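Local coordinates for putative histidinol-phosphate aminotransferase (Burkholderia pseudomallei, PDB 3P1T), which probably catalyses, with pyridoxal 5'-phosphate, the transfer of an amino group from L-histidinol phosphate to 2-oxoglutarate in histidine biosynthesis, at residues A61-C66 / D242-R247; S85-S90 / A218-K223; D101-R106 / V140-S145; R259-A264 / N278-E283. One frame throughout, in Å; residues are numbered along the deposited sequence.

Contact 1 of 4, residues A61-C66 / D242-R247; sequences AEHFSC and DNDRAR
His-63, near the end of helix 52-64, reaches across to Asp-244 and Arg-247 in the first turn of helix 244-267. Its CB points at the facing segment. CG lies anti to the backbone N (chi1 -172°), which carries the ring toward Asp-244 and Arg-247. CD2 stays on its own side and sits 3.7 Å above the centre of the Phe-64 ring plane. CE1 is the atom that crosses. It stands 3.9 Å from OD1 of Asp-244 and 4.2 Å from NH1 of Arg-247, both at the ring edge. The imidazole and the carboxylate are nearly coplanar, 6° apart, but no hydrogen bond joins them. Just past His-63 the helix closes with a Schellman motif. Ser-65 has positive phi, and Cys-66 N bonds back to Ala-61 O at 3.0 Å. At the tip of the imidazole, NE2 is hydrogen-bonded to the hydroxyl of Tyr-200. The other side of the contact is held by its own ion pair. Arg-247 NH1 meets Asp-244 OD1 at 3.0 Å, with the oxygen in the guanidinium plane. Arg-247 NE makes a second salt bridge, to Asp-175, so the guanidinium is fixed from two directions.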
loop_
_atom_site.group_PDB
_atom_site.type_symbol
_atom_site.label_atom_id
_atom_site.label_comp_id
_atom_site.label_asym_id
_atom_site.label_seq_id
_atom_site.Cartn_x
_atom_site.Cartn_y
_atom_site.Cartn_z
ATOM N N ALA A 61 11.572 -5.085 -14.710
ATOM C CA ALA A 61 12.629 -6.049 -14.994
ATOM C C ALA A 61 13.489 -5.576 -16.154
ATOM O O ALA A 61 14.718 -5.664 -16.075
ATOM C CB ALA A 61 12.021 -7.406 -15.304
ATOM N N GLU A 62 12.837 -5.029 -17.206
ATOM C CA GLU A 62 13.472 -4.484 -18.402
ATOM C C GLU A 62 14.275 -3.251 -18.049
ATOM O O GLU A 62 15.443 -3.148 -18.434
ATOM C CB GLU A 62 12.414 -4.142 -19.464
ATOM C CG GLU A 62 12.250 -5.188 -20.557
ATOM C CD GLU A 62 10.830 -5.376 -21.082
ATOM O OE1 GLU A 62 10.201 -4.378 -21.510
ATOM O OE2 GLU A 62 10.360 -6.538 -21.103
ATOM N N HIS A 63 13.648 -2.326 -17.305
ATOM C CA HIS A 63 14.231 -1.057 -16.908
ATOM C C HIS A 63 15.530 -1.267 -16.101
ATOM O O HIS A 63 16.539 -0.630 -16.411
ATOM C CB HIS A 63 13.208 -0.238 -16.096
ATOM C CG HIS A 63 13.658 1.161 -15.800
ATOM N ND1 HIS A 63 13.560 2.165 -16.747
ATOM C CD2 HIS A 63 14.177 1.680 -14.663
ATOM C CE1 HIS A 63 14.047 3.250 -16.172
ATOM N NE2 HIS A 63 14.432 3.007 -14.915
ATOM N N PHE A 64 15.517 -2.176 -15.103
ATOM C CA PHE A 64 16.674 -2.402 -14.239
ATOM C C PHE A 64 17.591 -3.518 -14.771
ATOM O O PHE A 64 18.633 -3.787 -14.158
ATOM C CB PHE A 64 16.207 -2.718 -12.821
ATOM C CG PHE A 64 15.604 -1.501 -12.161
ATOM C CD1 PHE A 64 16.411 -0.499 -11.647
ATOM C CD2 PHE A 64 14.225 -1.357 -12.047
ATOM C CE1 PHE A 64 15.854 0.631 -11.039
ATOM C CE2 PHE A 64 13.672 -0.228 -11.428
ATOM C CZ PHE A 64 14.492 0.757 -10.934
ATOM N N SER A 65 17.239 -4.104 -15.939
ATOM C CA SER A 65 17.971 -5.159 -16.651
ATOM C C SER A 65 18.324 -6.335 -15.706
ATOM O O SER A 65 19.476 -6.756 -15.604
ATOM C CB SER A 65 19.226 -4.604 -17.318
ATOM O OG SER A 65 18.910 -3.646 -18.317
ATOM N N CYS A 66 17.311 -6.870 -15.029
ATOM C CA CYS A 66 17.478 -8.011 -14.134
ATOM C C CYS A 66 16.279 -8.932 -14.269
ATOM O O CYS A 66 15.241 -8.465 -14.745
ATOM C CB CYS A 66 17.646 -7.536 -12.699
ATOM S SG CYS A 66 16.127 -6.893 -11.965
ATOM N N ASP A 242 9.275 5.105 -18.647
ATOM C CA ASP A 242 9.533 5.498 -20.029
ATOM C C ASP A 242 9.572 7.057 -20.087
ATOM O O ASP A 242 8.852 7.689 -20.864
ATOM C CB ASP A 242 8.498 4.886 -20.989
ATOM C CG ASP A 242 8.889 5.061 -22.443
ATOM O OD1 ASP A 242 10.117 5.080 -22.734
ATOM O OD2 ASP A 242 7.973 5.207 -23.292
ATOM N N ASN A 243 10.420 7.672 -19.234
ATOM C CA ASN A 243 10.530 9.132 -19.092
ATOM C C ASN A 243 12.000 9.522 -18.791
ATOM O O ASN A 243 12.270 10.420 -17.978
ATOM C CB ASN A 243 9.562 9.591 -17.960
ATOM C CG ASN A 243 9.281 11.079 -17.854
ATOM O OD1 ASN A 243 9.203 11.810 -18.849
ATOM N ND2 ASN A 243 9.035 11.534 -16.630
ATOM N N ASP A 244 12.940 8.856 -19.488
ATOM C CA ASP A 244 14.371 9.036 -19.285
ATOM C C ASP A 244 14.845 10.448 -19.691
ATOM O O ASP A 244 15.703 10.990 -19.002
ATOM C CB ASP A 244 15.160 7.964 -20.046
ATOM C CG ASP A 244 14.863 6.551 -19.550
ATOM O OD1 ASP A 244 15.081 6.282 -18.342
ATOM O OD2 ASP A 244 14.381 5.725 -20.359
ATOM N N ARG A 245 14.253 11.061 -20.724
ATOM C CA ARG A 245 14.650 12.386 -21.192
ATOM C C ARG A 245 14.483 13.422 -20.052
ATOM O O ARG A 245 15.460 14.101 -19.718
ATOM C CB ARG A 245 13.834 12.766 -22.448
ATOM C CG ARG A 245 14.273 14.035 -23.189
ATOM C CD ARG A 245 13.456 14.259 -24.457
ATOM N N ALA A 246 13.285 13.486 -19.428
ATOM C CA ALA A 246 12.967 14.408 -18.327
ATOM C C ALA A 246 13.775 14.096 -17.061
ATOM O O ALA A 246 14.218 15.015 -16.367
ATOM C CB ALA A 246 11.485 14.352 -18.010
ATOM N N ARG A 247 13.947 12.806 -16.758
ATOM C CA ARG A 247 14.659 12.329 -15.583
ATOM C C ARG A 247 16.130 12.718 -15.677
ATOM O O ARG A 247 16.667 13.240 -14.699
ATOM C CB ARG A 247 14.478 10.818 -15.456
ATOM C CG ARG A 247 14.875 10.257 -14.113
ATOM C CD ARG A 247 14.562 8.780 -14.024
ATOM N NE ARG A 247 15.729 8.042 -13.554
ATOM C CZ ARG A 247 16.423 7.182 -14.293
ATOM N NH1 ARG A 247 16.022 6.879 -15.517
ATOM N NH2 ARG A 247 17.486 6.569 -13.787
#

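Contact 2 of 4, residues S85-S90 / A218-K223; sequences SAEFSS and AAMKRK
Glu-87 meets selenomethionine Met-220 with its aliphatic part and Lys-223 with its carboxylate. The closely packed half is apolar. CG of Glu-87 lies 3.7 Å from CG of Met-220, where the two chains pass at an angle. Met-220 is buried and meets Glu-87 through this carbon. Close by, OE1 of Glu-87 stands 4.4 Å from CB of Ala-219, a looser approach. The bend of Glu-87 at chi2 (-54°) turns the carboxylate away from the line of its first carbons, so that OE2 faces the lysine. Lys-223 comes from the opposite direction with its chain extended beyond CG. Its NZ donates to OE2 of Glu-87 at 3.1 Å, a hydrogen bond within a salt bridge. The ammonium reaches OE2 on the syn side, 22° out of the carboxylate plane. This half lies at the margin. Both charged residues are partly exposed, and this is the one polar bond that spans the segments.

The contact joins the C-terminal end of helix 76-87 to that of helix 214-221. Lys-223 O also accepts a hydrogen bond from Arg-106 of the second subunit, so this end of the contact lies at the dimer interface. Inward, Met-220 packs on Arg-83 and Ile-84 of helix 76-87 and on Met-72 of strand 71-74, at the edge of the seven-stranded sheet.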
loop_
_atom_site.group_PDB
_atom_site.type_symbol
_atom_site.label_atom_id
_atom_site.label_comp_id
_atom_site.label_asym_id
_atom_site.label_seq_id
_atom_site.Cartn_x
_atom_site.Cartn_y
_atom_site.Cartn_z
ATOM N N SER A 85 13.033 -7.666 7.551
ATOM C CA SER A 85 13.227 -7.931 8.981
ATOM C C SER A 85 12.361 -9.128 9.445
ATOM O O SER A 85 12.824 -9.888 10.284
ATOM C CB SER A 85 12.943 -6.690 9.827
ATOM O OG SER A 85 11.581 -6.293 9.843
ATOM N N ALA A 86 11.158 -9.332 8.873
ATOM C CA ALA A 86 10.291 -10.475 9.206
ATOM C C ALA A 86 10.961 -11.834 8.835
ATOM O O ALA A 86 10.625 -12.861 9.428
ATOM C CB ALA A 86 8.951 -10.349 8.499
ATOM N N GLU A 87 11.921 -11.827 7.897
ATOM C CA GLU A 87 12.627 -13.036 7.468
ATOM C C GLU A 87 13.907 -13.265 8.273
ATOM O O GLU A 87 14.433 -14.376 8.239
ATOM C CB GLU A 87 12.975 -12.963 5.955
ATOM C CG GLU A 87 11.771 -12.844 5.026
ATOM C CD GLU A 87 10.686 -13.893 5.186
ATOM O OE1 GLU A 87 11.005 -15.107 5.208
ATOM O OE2 GLU A 87 9.506 -13.493 5.304
ATOM N N PHE A 88 14.414 -12.226 8.979
ATOM C CA PHE A 88 15.640 -12.278 9.793
ATOM C C PHE A 88 15.405 -11.723 11.204
ATOM O O PHE A 88 16.280 -11.050 11.760
ATOM C CB PHE A 88 16.759 -11.456 9.099
ATOM C CG PHE A 88 17.015 -11.763 7.643
ATOM C CD1 PHE A 88 17.300 -13.062 7.224
ATOM C CD2 PHE A 88 17.080 -10.743 6.707
ATOM C CE1 PHE A 88 17.552 -13.343 5.876
ATOM C CE2 PHE A 88 17.366 -11.018 5.366
ATOM C CZ PHE A 88 17.581 -12.315 4.955
ATOM N N SER A 89 14.235 -12.025 11.787
ATOM C CA SER A 89 13.743 -11.478 13.059
ATOM C C SER A 89 14.651 -11.790 14.266
ATOM O O SER A 89 14.569 -11.065 15.269
ATOM C CB SER A 89 12.324 -11.973 13.350
ATOM O OG SER A 89 12.209 -13.378 13.225
ATOM N N SER A 90 15.537 -12.800 14.168
ATOM C CA SER A 90 16.444 -13.138 15.277
ATOM C C SER A 90 17.766 -12.369 15.197
ATOM O O SER A 90 18.502 -12.330 16.185
ATOM C CB SER A 90 16.726 -14.634 15.303
ATOM O OG SER A 90 15.554 -15.333 15.686
ATOM N N ALA A 218 10.962 -14.550 -3.444
ATOM C CA ALA A 218 9.768 -15.386 -3.621
ATOM C C ALA A 218 8.992 -15.570 -2.294
ATOM O O ALA A 218 7.756 -15.515 -2.298
ATOM C CB ALA A 218 10.155 -16.746 -4.190
ATOM N N ALA A 219 9.717 -15.792 -1.173
ATOM C CA ALA A 219 9.110 -15.978 0.151
ATOM C C ALA A 219 8.474 -14.673 0.671
ATOM O O ALA A 219 7.432 -14.737 1.336
ATOM C CB ALA A 219 10.148 -16.480 1.138
HETATM N N MSE A 220 9.091 -13.500 0.376
HETATM C CA MSE A 220 8.542 -12.219 0.814
HETATM C C MSE A 220 7.324 -11.846 -0.057
HETATM O O MSE A 220 6.337 -11.352 0.493
HETATM C CB MSE A 220 9.604 -11.098 0.790
HETATM C CG MSE A 220 10.659 -11.214 1.876
HETATM SE SE MSE A 220 11.946 -9.762 1.789
HETATM C CE MSE A 220 12.704 -10.102 0.101
ATOM N N LYS A 221 7.381 -12.096 -1.399
ATOM C CA LYS A 221 6.267 -11.856 -2.340
ATOM C C LYS A 221 5.023 -12.572 -1.876
ATOM O O LYS A 221 3.935 -12.003 -1.929
ATOM C CB LYS A 221 6.619 -12.292 -3.771
ATOM C CG LYS A 221 7.493 -11.293 -4.511
ATOM C CD LYS A 221 7.766 -11.736 -5.918
ATOM C CE LYS A 221 8.594 -10.708 -6.640
ATOM N NZ LYS A 221 8.906 -11.101 -8.040
ATOM N N ARG A 222 5.201 -13.797 -1.364
ATOM C CA ARG A 222 4.158 -14.657 -0.790
ATOM C C ARG A 222 3.453 -13.981 0.413
ATOM O O ARG A 222 2.272 -14.228 0.657
ATOM C CB ARG A 222 4.773 -16.006 -0.340
ATOM C CG ARG A 222 4.392 -17.194 -1.204
ATOM C CD ARG A 222 5.047 -18.493 -0.751
ATOM N NE ARG A 222 6.375 -18.691 -1.342
ATOM C CZ ARG A 222 7.478 -19.006 -0.659
ATOM N NH1 ARG A 222 7.432 -19.151 0.666
ATOM N NH2 ARG A 222 8.634 -19.164 -1.291
ATOM N N LYS A 223 4.174 -13.121 1.141
ATOM C CA LYS A 223 3.614 -12.464 2.326
ATOM C C LYS A 223 2.986 -11.099 1.977
ATOM O O LYS A 223 2.234 -10.563 2.799
ATOM C CB LYS A 223 4.685 -12.306 3.432
ATOM C CG LYS A 223 5.046 -13.659 4.038
ATOM C CD LYS A 223 6.093 -13.609 5.091
ATOM C CE LYS A 223 6.368 -14.994 5.607
ATOM N NZ LYS A 223 7.268 -14.965 6.784
#

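Contact 3 of 4, residues D101-R106 / V140-S145; sequences DGYRAR and VLANPS
Val-140 sets its CG1 methyl over one face of the Tyr-103 ring. This is a CH-pi contact: CG1 is 3.8 Å from the ring centroid and 14° off the ring normal. The methyl therefore sits over the middle of the ring and not at its edge. Val-140 CG1 lies anti to the backbone N (chi1 178°), which aims that branch at the tyrosine. Further along the ring, OH of Tyr-103 comes 3.7 Å from CB of Ala-142. Thus the tyrosine spans two residues of strand 140-142 that point the same way, while Leu-141 between them points away.

The second shell fixes the ring. The hydroxyl of Tyr-103 is hydrogen-bonded to OD2 of Asp-170, so the buried polar tip is satisfied. Phe-100 meets the ring edge-to-face, and Ile-77 and Thr-95 pack on the tyrosine side chain. Val-140 also touches Phe-81 of helix 76-87. The strand is held by backbone bonds to Val-94 on one neighbour and Leu-168 on the other.

The axes of 102-106 and 140-142 run roughly antiparallel (151°), 10.7 Å apart at closest approach. Helix 102-107 links parallel strands 92-96 and 113-117 in a beta-alpha-beta crossover. The seven-stranded, mainly parallel sheet flanked by helices is the mark of the large domain of fold type I aminotransferases. Asp-170 probably corresponds to the aspartate that pairs with the pyridine nitrogen of pyridoxal phosphate in relatives.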
loop_
_atom_site.group_PDB
_atom_site.type_symbol
_atom_site.label_atom_id
_atom_site.label_comp_id
_atom_site.label_asym_id
_atom_site.label_seq_id
_atom_site.Cartn_x
_atom_site.Cartn_y
_atom_site.Cartn_z
ATOM N N ASP A 101 16.238 8.272 9.731
ATOM C CA ASP A 101 15.491 7.937 10.941
ATOM C C ASP A 101 14.371 6.902 10.724
ATOM O O ASP A 101 13.793 6.426 11.713
ATOM C CB ASP A 101 14.862 9.224 11.537
ATOM C CG ASP A 101 13.878 10.007 10.650
ATOM O OD1 ASP A 101 14.005 9.935 9.395
ATOM O OD2 ASP A 101 13.011 10.727 11.213
ATOM N N GLY A 102 14.070 6.569 9.469
ATOM C CA GLY A 102 13.024 5.613 9.134
ATOM C C GLY A 102 13.236 4.210 9.667
ATOM O O GLY A 102 12.273 3.550 10.079
ATOM N N TYR A 103 14.497 3.744 9.665
ATOM C CA TYR A 103 14.851 2.405 10.154
ATOM C C TYR A 103 14.560 2.331 11.644
ATOM O O TYR A 103 13.921 1.375 12.078
ATOM C CB TYR A 103 16.313 2.040 9.842
ATOM C CG TYR A 103 16.769 2.410 8.444
ATOM C CD1 TYR A 103 16.045 2.013 7.322
ATOM C CD2 TYR A 103 17.961 3.093 8.240
ATOM C CE1 TYR A 103 16.447 2.371 6.040
ATOM C CE2 TYR A 103 18.403 3.407 6.957
ATOM C CZ TYR A 103 17.633 3.058 5.865
ATOM O OH TYR A 103 18.059 3.409 4.622
ATOM N N ARG A 104 14.908 3.395 12.406
ATOM C CA ARG A 104 14.582 3.484 13.839
ATOM C C ARG A 104 13.073 3.324 14.110
ATOM O O ARG A 104 12.699 2.652 15.066
ATOM C CB ARG A 104 15.031 4.818 14.425
ATOM C CG ARG A 104 16.363 4.781 15.120
ATOM C CD ARG A 104 16.599 6.096 15.818
ATOM N NE ARG A 104 17.821 6.048 16.626
ATOM C CZ ARG A 104 18.118 6.919 17.582
ATOM N NH1 ARG A 104 17.273 7.890 17.893
ATOM N NH2 ARG A 104 19.249 6.809 18.256
ATOM N N ALA A 105 12.225 3.960 13.274
ATOM C CA ALA A 105 10.763 3.955 13.376
ATOM C C ALA A 105 10.202 2.560 13.209
ATOM O O ALA A 105 9.335 2.175 13.985
ATOM C CB ALA A 105 10.163 4.877 12.338
ATOM N N ARG A 106 10.719 1.791 12.241
ATOM C CA ARG A 106 10.293 0.405 11.959
ATOM C C ARG A 106 10.810 -0.570 13.031
ATOM O O ARG A 106 10.131 -1.560 13.338
ATOM C CB ARG A 106 10.776 -0.021 10.563
ATOM C CG ARG A 106 10.112 0.766 9.433
ATOM C CD ARG A 106 8.691 0.273 9.219
ATOM N NE ARG A 106 7.683 1.123 9.841
ATOM C CZ ARG A 106 6.434 0.750 10.100
ATOM N NH1 ARG A 106 6.047 -0.500 9.880
ATOM N NH2 ARG A 106 5.582 1.606 10.640
ATOM N N VAL A 140 21.751 -2.394 7.566
ATOM C CA VAL A 140 20.879 -1.579 6.705
ATOM C C VAL A 140 21.458 -0.156 6.662
ATOM O O VAL A 140 21.407 0.564 7.659
ATOM C CB VAL A 140 19.386 -1.592 7.169
ATOM C CG1 VAL A 140 18.521 -0.701 6.280
ATOM C CG2 VAL A 140 18.824 -3.009 7.216
ATOM N N LEU A 141 22.039 0.229 5.517
ATOM C CA LEU A 141 22.644 1.555 5.317
ATOM C C LEU A 141 22.152 2.233 4.039
ATOM O O LEU A 141 21.904 1.567 3.031
ATOM C CB LEU A 141 24.174 1.447 5.252
ATOM C CG LEU A 141 24.888 0.994 6.511
ATOM C CD1 LEU A 141 26.211 0.414 6.185
ATOM C CD2 LEU A 141 24.989 2.109 7.537
ATOM N N ALA A 142 22.044 3.572 4.079
ATOM C CA ALA A 142 21.665 4.378 2.917
ATOM C C ALA A 142 22.932 4.836 2.200
ATOM O O ALA A 142 23.850 5.344 2.860
ATOM C CB ALA A 142 20.807 5.564 3.341
ATOM N N ASN A 143 23.020 4.595 0.872
ATOM C CA ASN A 143 24.171 5.001 0.051
ATOM C C ASN A 143 23.681 5.670 -1.255
ATOM O O ASN A 143 23.139 4.980 -2.119
ATOM C CB ASN A 143 25.096 3.823 -0.248
ATOM C CG ASN A 143 26.395 4.199 -0.921
ATOM O OD1 ASN A 143 26.965 5.249 -0.668
ATOM N ND2 ASN A 143 26.922 3.316 -1.757
ATOM N N PRO A 144 23.823 7.016 -1.422
ATOM C CA PRO A 144 24.410 8.014 -0.490
ATOM C C PRO A 144 23.564 8.142 0.765
ATOM O O PRO A 144 22.374 7.798 0.734
ATOM C CB PRO A 144 24.401 9.314 -1.314
ATOM C CG PRO A 144 24.248 8.883 -2.746
ATOM C CD PRO A 144 23.382 7.661 -2.671
ATOM N N SER A 145 24.169 8.601 1.872
ATOM C CA SER A 145 23.457 8.738 3.151
ATOM C C SER A 145 22.586 10.004 3.250
ATOM O O SER A 145 22.933 11.066 2.739
ATOM C CB SER A 145 24.447 8.755 4.308
ATOM O OG SER A 145 23.775 8.972 5.539
#

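Contact 4 of 4, residues R259-A264 / N278-E283; sequences RRVADA and NFVLVE. With SO4 (sulfate ion), chain E.
The small domain of this aminotransferase is a sheet covered by helices, and here the long helix 244-267 lies against edge strand 279-283. Within 278-283, Val-280 is the residue that meets 259-264. Its two methyls go to different partners. CG2 meets CG1 of Val-261 at 4.3 Å, and CG1 meets CB of Ala-262 at 4.4 Å. All three residues are buried, and no hydrogen bond crosses between the segments. The fit is apolar and not close, with branched and small side chains meeting methyl to methyl.

Away from the strand, the same helix turn holds a sulfate ion, probably from the crystallisation liquor. Arg-259 binds it through two terminal nitrogens. NH1 donates to O3 of the sulfate at 3.1 Å, with a nearly straight N-H...O angle of 171°. NH2 donates to O2 of the sulfate at 3.0 Å and 164°. The sulfur lies in the guanidinium plane, so the anion is gripped at the edge of the group. The bends at chi2 (53°) and chi3 turn the guanidinium so that NH1 faces Asp-263. There NH1 of Arg-259 also makes a salt bridge to OD1 of Asp-263, one turn on, at 3.1 Å. This bond holds the guanidinium steady beside the ion.

On another face of the helix, Arg-260 pairs with Asp-324 of helix 320-333, while Val-280 bonds through its backbone to Ile-315 of the neighbouring strand. Helices packed on one side of a small, mostly antiparallel sheet in this way are typical of the C-terminal domain of fold type I enzymes.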
loop_
_atom_site.group_PDB
_atom_site.type_symbol
_atom_site.label_atom_id
_atom_site.label_comp_id
_atom_site.label_asym_id
_atom_site.label_seq_id
_atom_site.Cartn_x
_atom_site.Cartn_y
_atom_site.Cartn_z
ATOM N N ARG A 259 26.122 22.252 -7.114
ATOM C CA ARG A 259 27.444 22.842 -7.207
ATOM C C ARG A 259 27.337 24.363 -6.946
ATOM O O ARG A 259 28.102 24.881 -6.120
ATOM C CB ARG A 259 28.068 22.514 -8.578
ATOM C CG ARG A 259 29.417 23.189 -8.905
ATOM C CD ARG A 259 30.507 23.012 -7.857
ATOM N NE ARG A 259 30.881 21.619 -7.653
ATOM C CZ ARG A 259 31.429 21.162 -6.539
ATOM N NH1 ARG A 259 31.633 21.976 -5.508
ATOM N NH2 ARG A 259 31.744 19.878 -6.427
ATOM N N ARG A 260 26.355 25.046 -7.585
ATOM C CA ARG A 260 26.103 26.481 -7.411
ATOM C C ARG A 260 25.822 26.809 -5.936
ATOM O O ARG A 260 26.503 27.660 -5.375
ATOM C CB ARG A 260 24.931 26.982 -8.297
ATOM C CG ARG A 260 24.468 28.406 -7.923
ATOM C CD ARG A 260 23.601 29.088 -8.946
ATOM N NE ARG A 260 22.177 28.885 -8.710
ATOM C CZ ARG A 260 21.347 29.834 -8.290
ATOM N NH1 ARG A 260 21.794 31.065 -8.054
ATOM N NH2 ARG A 260 20.057 29.569 -8.130
ATOM N N VAL A 261 24.832 26.136 -5.322
ATOM C CA VAL A 261 24.406 26.398 -3.948
ATOM C C VAL A 261 25.579 26.135 -2.967
ATOM O O VAL A 261 25.846 27.010 -2.138
ATOM C CB VAL A 261 23.138 25.578 -3.585
ATOM C CG1 VAL A 261 22.812 25.666 -2.099
ATOM C CG2 VAL A 261 21.950 26.068 -4.395
ATOM N N ALA A 262 26.296 24.989 -3.099
ATOM C CA ALA A 262 27.429 24.655 -2.235
ATOM C C ALA A 262 28.549 25.728 -2.329
ATOM O O ALA A 262 29.008 26.218 -1.291
ATOM C CB ALA A 262 27.982 23.282 -2.590
ATOM N N ASP A 263 28.947 26.127 -3.557
ATOM C CA ASP A 263 30.005 27.120 -3.756
ATOM C C ASP A 263 29.589 28.505 -3.240
ATOM O O ASP A 263 30.396 29.167 -2.579
ATOM C CB ASP A 263 30.400 27.207 -5.240
ATOM C CG ASP A 263 31.164 26.008 -5.810
ATOM O OD1 ASP A 263 31.498 25.073 -5.025
ATOM O OD2 ASP A 263 31.484 26.032 -7.024
ATOM N N ALA A 264 28.340 28.933 -3.514
ATOM C CA ALA A 264 27.825 30.242 -3.085
ATOM C C ALA A 264 27.739 30.343 -1.557
ATOM O O ALA A 264 28.175 31.362 -1.004
ATOM C CB ALA A 264 26.460 30.508 -3.696
ATOM N N ASN A 278 20.522 14.948 -3.708
ATOM C CA ASN A 278 19.890 16.176 -4.211
ATOM C C ASN A 278 19.717 17.250 -3.112
ATOM O O ASN A 278 18.769 18.037 -3.149
ATOM C CB ASN A 278 18.513 15.839 -4.824
ATOM C CG ASN A 278 17.548 15.120 -3.919
ATOM O OD1 ASN A 278 17.901 14.570 -2.864
ATOM N ND2 ASN A 278 16.310 15.055 -4.349
ATOM N N PHE A 279 20.653 17.314 -2.171
ATOM C CA PHE A 279 20.602 18.248 -1.052
ATOM C C PHE A 279 21.995 18.512 -0.534
ATOM O O PHE A 279 22.915 17.801 -0.932
ATOM C CB PHE A 279 19.710 17.674 0.080
ATOM C CG PHE A 279 20.143 16.322 0.598
ATOM C CD1 PHE A 279 21.232 16.201 1.454
ATOM C CD2 PHE A 279 19.476 15.170 0.216
ATOM C CE1 PHE A 279 21.663 14.948 1.890
ATOM C CE2 PHE A 279 19.884 13.919 0.687
ATOM C CZ PHE A 279 20.972 13.817 1.520
ATOM N N VAL A 280 22.155 19.482 0.396
ATOM C CA VAL A 280 23.452 19.769 1.027
ATOM C C VAL A 280 23.251 19.928 2.541
ATOM O O VAL A 280 22.257 20.536 2.972
ATOM C CB VAL A 280 24.214 20.990 0.439
ATOM C CG1 VAL A 280 24.760 20.694 -0.957
ATOM C CG2 VAL A 280 23.370 22.267 0.459
ATOM N N LEU A 281 24.182 19.351 3.350
ATOM C CA LEU A 281 24.151 19.508 4.802
ATOM C C LEU A 281 24.995 20.727 5.161
ATOM O O LEU A 281 26.148 20.815 4.732
ATOM C CB LEU A 281 24.624 18.254 5.529
ATOM C CG LEU A 281 24.402 18.239 7.048
ATOM C CD1 LEU A 281 22.935 18.003 7.402
ATOM C CD2 LEU A 281 25.239 17.176 7.692
ATOM N N VAL A 282 24.401 21.696 5.886
ATOM C CA VAL A 282 25.055 22.950 6.273
ATOM C C VAL A 282 25.103 23.062 7.807
ATOM O O VAL A 282 24.116 22.736 8.469
ATOM C CB VAL A 282 24.330 24.171 5.637
ATOM C CG1 VAL A 282 25.048 25.481 5.960
ATOM C CG2 VAL A 282 24.209 24.006 4.130
ATOM N N GLU A 283 26.254 23.527 8.359
ATOM C CA GLU A 283 26.432 23.768 9.796
ATOM C C GLU A 283 25.530 24.902 10.244
ATOM O O GLU A 283 25.463 25.943 9.569
ATOM C CB GLU A 283 27.886 24.083 10.164
ATOM C CG GLU A 283 28.829 22.891 10.151
ATOM C CD GLU A 283 30.223 23.136 10.704
ATOM O OE1 GLU A 283 30.438 24.164 11.392
ATOM O OE2 GLU A 283 31.102 22.276 10.465
HETATM S S SO4 E . 32.528 19.267 -2.788
HETATM O O1 SO4 E . 33.333 18.715 -1.699
HETATM O O2 SO4 E . 32.695 18.398 -3.985
HETATM O O3 SO4 E . 33.011 20.616 -3.081
HETATM O O4 SO4 E . 31.099 19.360 -2.388
#

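In the fold
Contacts 3 and 4 are buried and rest on apolar groups meeting across a helix and a strand, one in each sheet. They touch where Ser-145 O packs on Phe-279 CZ, 3.6 Å away, although their centres are about 22 Å apart. Contacts 1 and 2 are less buried and lie between helix ends. Contact 1 is on the surface and sets a histidine edge against an ion pair without a bond across it; contact 2 is partly buried and has a cross-segment salt bridge. Contacts 1 and 4 share helix 244-267, using its first turn and a later part. Along the chain, contact 3 is nested inside contact 2, which is nested inside contact 1.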